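Xylan esterase 1 (Thermoanaerobacterium sp. 'JW/SL YS485', PDB 3FCY) probably removes acetyl groups from xylan and related esters as a calcium-binding carbohydrate esterase of family CE7 with the alpha/beta-hydrolase fold. Local coordinates at residues T41-C46 and Y237-D242. Residues are numbered along the deposited sequence; the frame is centred on the assembly and turned at random.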
ATOM      1  N   THR A  41     -25.193  -1.817  23.197  1.00 32.43           N
ATOM      2  CA  THR A  41     -25.023  -0.805  24.235  1.00 33.12           C
ATOM      3  C   THR A  41     -23.600  -0.643  24.775  1.00 32.01           C
ATOM      4  O   THR A  41     -23.388   0.056  25.766  1.00 31.74           O
ATOM      5  CB  THR A  41     -25.958  -1.080  25.427  1.00 35.03           C
ATOM      6  OG1 THR A  41     -25.725  -2.406  25.915  1.00 37.52           O
ATOM      7  CG2 THR A  41     -27.422  -0.951  24.999  1.00 36.14           C
ATOM      8  N   GLY A  42     -22.625  -1.285  24.144  1.00 30.97           N
ATOM      9  CA  GLY A  42     -21.255  -1.130  24.607  1.00 30.93           C
ATOM     10  C   GLY A  42     -20.603  -2.352  25.217  1.00 31.52           C
ATOM     11  O   GLY A  42     -21.278  -3.308  25.610  1.00 30.06           O
ATOM     12  N   THR A  43     -19.276  -2.309  25.304  1.00 31.66           N
ATOM     13  CA  THR A  43     -18.501  -3.414  25.858  1.00 31.57           C
ATOM     14  C   THR A  43     -17.517  -2.955  26.928  1.00 31.99           C
ATOM     15  O   THR A  43     -17.284  -3.665  27.905  1.00 32.38           O
ATOM     16  CB  THR A  43     -17.701  -4.144  24.750  1.00 31.85           C
ATOM     17  OG1 THR A  43     -18.596  -4.584  23.720  1.00 31.16           O
ATOM     18  CG2 THR A  43     -16.966  -5.353  25.326  1.00 31.60           C
ATOM     19  N   ASN A  44     -16.933  -1.775  26.748  1.00 31.82           N
ATOM     20  CA  ASN A  44     -15.964  -1.274  27.717  1.00 32.16           C
ATOM     21  C   ASN A  44     -16.606  -1.125  29.092  1.00 33.57           C
ATOM     22  O   ASN A  44     -17.702  -0.585  29.218  1.00 33.10           O
ATOM     23  CB  ASN A  44     -15.398   0.076  27.275  1.00 30.93           C
ATOM     24  CG  ASN A  44     -14.051   0.367  27.903  1.00 31.90           C
ATOM     25  OD1 ASN A  44     -13.020  -0.112  27.428  1.00 32.10           O
ATOM     26  ND2 ASN A  44     -14.052   1.133  28.989  1.00 29.49           N
ATOM     27  N   PRO A  45     -15.925  -1.604  30.145  1.00 34.15           N
ATOM     28  CA  PRO A  45     -16.467  -1.504  31.503  1.00 35.63           C
ATOM     29  C   PRO A  45     -16.637  -0.061  31.972  1.00 37.38           C
ATOM     30  O   PRO A  45     -16.135   0.876  31.348  1.00 36.64           O
ATOM     31  CB  PRO A  45     -15.436  -2.254  32.346  1.00 36.88           C
ATOM     32  CG  PRO A  45     -14.853  -3.245  31.377  1.00 37.07           C
ATOM     33  CD  PRO A  45     -14.693  -2.409  30.133  1.00 35.86           C
ATOM     34  N   CYS A  46     -17.362   0.102  33.074  1.00 38.05           N
ATOM     35  CA  CYS A  46     -17.599   1.408  33.672  1.00 39.14           C
ATOM     36  C   CYS A  46     -17.231   1.281  35.145  1.00 38.57           C
ATOM     37  O   CYS A  46     -17.811   0.473  35.866  1.00 38.52           O
ATOM     38  CB  CYS A  46     -19.070   1.803  33.539  1.00 39.59           C
ATOM     39  SG  CYS A  46     -19.444   3.453  34.181  1.00 44.87           S
ATOM     40  N   TYR A 237     -13.855   1.848  24.267  1.00 23.06           N
ATOM     41  CA  TYR A 237     -12.487   1.413  23.973  1.00 24.04           C
ATOM     42  C   TYR A 237     -12.310  -0.091  23.758  1.00 24.82           C
ATOM     43  O   TYR A 237     -11.778  -0.508  22.734  1.00 24.55           O
ATOM     44  CB  TYR A 237     -11.547   1.897  25.082  1.00 22.23           C
ATOM     45  CG  TYR A 237     -11.539   3.406  25.234  1.00 22.17           C
ATOM     46  CD1 TYR A 237     -11.025   4.231  24.229  1.00 21.66           C
ATOM     47  CD2 TYR A 237     -12.069   4.010  26.373  1.00 22.16           C
ATOM     48  CE1 TYR A 237     -11.045   5.621  24.357  1.00 20.27           C
ATOM     49  CE2 TYR A 237     -12.092   5.395  26.511  1.00 21.10           C
ATOM     50  CZ  TYR A 237     -11.581   6.192  25.504  1.00 20.61           C
ATOM     51  OH  TYR A 237     -11.619   7.556  25.653  1.00 20.38           O
ATOM     52  N   LYS A 238     -12.758  -0.897  24.718  1.00 25.38           N
ATOM     53  CA  LYS A 238     -12.635  -2.354  24.628  1.00 26.65           C
ATOM     54  C   LYS A 238     -13.189  -2.923  23.318  1.00 26.77           C
ATOM     55  O   LYS A 238     -12.612  -3.852  22.739  1.00 27.02           O
ATOM     56  CB  LYS A 238     -13.348  -3.005  25.819  1.00 28.24           C
ATOM     57  CG  LYS A 238     -13.318  -4.543  25.857  1.00 30.26           C
ATOM     58  CD  LYS A 238     -11.955  -5.088  26.256  1.00 33.35           C
ATOM     59  CE  LYS A 238     -12.039  -6.542  26.739  1.00 31.44           C
ATOM     60  NZ  LYS A 238     -12.572  -7.496  25.721  1.00 30.31           N
ATOM     61  N   ARG A 239     -14.306  -2.372  22.854  1.00 25.44           N
ATOM     62  CA  ARG A 239     -14.920  -2.831  21.612  1.00 24.15           C
ATOM     63  C   ARG A 239     -13.961  -2.639  20.439  1.00 23.60           C
ATOM     64  O   ARG A 239     -13.796  -3.532  19.608  1.00 22.41           O
ATOM     65  CB  ARG A 239     -16.219  -2.064  21.345  1.00 24.16           C
ATOM     66  CG  ARG A 239     -16.879  -2.389  20.015  1.00 24.03           C
ATOM     67  CD  ARG A 239     -17.267  -3.858  19.907  1.00 22.75           C
ATOM     68  NE  ARG A 239     -17.980  -4.120  18.660  1.00 25.00           N
ATOM     69  CZ  ARG A 239     -18.314  -5.329  18.221  1.00 28.22           C
ATOM     70  NH1 ARG A 239     -18.004  -6.408  18.930  1.00 30.36           N
ATOM     71  NH2 ARG A 239     -18.956  -5.463  17.065  1.00 29.04           N
ATOM     72  N   VAL A 240     -13.339  -1.468  20.375  1.00 24.93           N
ATOM     73  CA  VAL A 240     -12.386  -1.170  19.307  1.00 25.76           C
ATOM     74  C   VAL A 240     -11.284  -2.231  19.291  1.00 26.19           C
ATOM     75  O   VAL A 240     -10.910  -2.744  18.237  1.00 25.36           O
ATOM     76  CB  VAL A 240     -11.727   0.215  19.516  1.00 25.13           C
ATOM     77  CG1 VAL A 240     -10.708   0.483  18.410  1.00 25.89           C
ATOM     78  CG2 VAL A 240     -12.789   1.304  19.540  1.00 26.39           C
ATOM     79  N   TRP A 241     -10.771  -2.554  20.474  1.00 26.83           N
ATOM     80  CA  TRP A 241      -9.710  -3.539  20.597  1.00 27.96           C
ATOM     81  C   TRP A 241     -10.196  -4.927  20.177  1.00 29.30           C
ATOM     82  O   TRP A 241      -9.468  -5.662  19.502  1.00 28.30           O
ATOM     83  CB  TRP A 241      -9.184  -3.568  22.039  1.00 28.96           C
ATOM     84  CG  TRP A 241      -8.125  -4.605  22.263  1.00 29.15           C
ATOM     85  CD1 TRP A 241      -6.799  -4.518  21.937  1.00 29.73           C
ATOM     86  CD2 TRP A 241      -8.324  -5.922  22.784  1.00 28.82           C
ATOM     87  NE1 TRP A 241      -6.160  -5.705  22.218  1.00 28.76           N
ATOM     88  CE2 TRP A 241      -7.075  -6.585  22.740  1.00 30.11           C
ATOM     89  CE3 TRP A 241      -9.439  -6.610  23.281  1.00 28.67           C
ATOM     90  CZ2 TRP A 241      -6.910  -7.905  23.173  1.00 28.47           C
ATOM     91  CZ3 TRP A 241      -9.275  -7.930  23.714  1.00 30.42           C
ATOM     92  CH2 TRP A 241      -8.018  -8.559  23.655  1.00 29.44           C
ATOM     93  N   ASP A 242     -11.425  -5.278  20.563  1.00 29.16           N
ATOM     94  CA  ASP A 242     -12.000  -6.580  20.212  1.00 30.31           C
ATOM     95  C   ASP A 242     -12.098  -6.785  18.698  1.00 31.01           C
ATOM     96  O   ASP A 242     -11.931  -7.900  18.200  1.00 32.04           O
ATOM     97  CB  ASP A 242     -13.406  -6.746  20.810  1.00 30.48           C
ATOM     98  CG  ASP A 242     -13.401  -6.859  22.327  1.00 31.29           C
ATOM     99  OD1 ASP A 242     -12.358  -7.233  22.909  1.00 29.64           O
ATOM    100  OD2 ASP A 242     -14.457  -6.591  22.938  1.00 29.69           O
TER
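N44, in the loop between helices 34-37 and 50-62, meets the first turn of helix 237-242 through its side-chain amide and joins an N-terminal loop to the helical region that follows strand 226-230 of the alpha/beta-hydrolase fold. The direct polar link is a single hydrogen bond: K238 N donates to N44 OD1 (2.8 Å) with an N-H...O angle of 146°, and the donor lies 21° off the carbonyl plane. An amide at the start of a helix has no carbonyl four residues back within the helix, and the asparagine supplies one from the loop. D236, just before the helix, works in the reverse sense, its OD1 accepting the backbone N-H of both T43 and N44. At the other end of the N44 amide, ND2 donates to F271 O of helix 267-274 and makes a weak bond to P45 O; together with the OD1 bond, these probably fix the rotation of the amide, the P45 O bond adding little. An alanine here would probably leave K238 N and the F271 carbonyl without these partners and loosen the loop against the helix.

Van der Waals contacts flank this bond. OD1 lies at the edge of the Y237 ring, near its plane, and packs against Y237 CB at 3.4 Å and K238 CB at 3.3 Å. T43 turns CG2 anti to its own backbone N (chi1 -56° for OG1), setting the methyl 3.8 Å from K238 CG, while OG1 is hydrogen-bonded to Y40 OH.

A salt bridge within the helix completes the contact. The K238 chain, bent at chi2 and chi4, runs one turn forward along the helix to D242, NZ reaching the syn lone pair of OD1 at 2.8 Å; the other oxygen, OD2, rests 3.7 Å from T43 CG2.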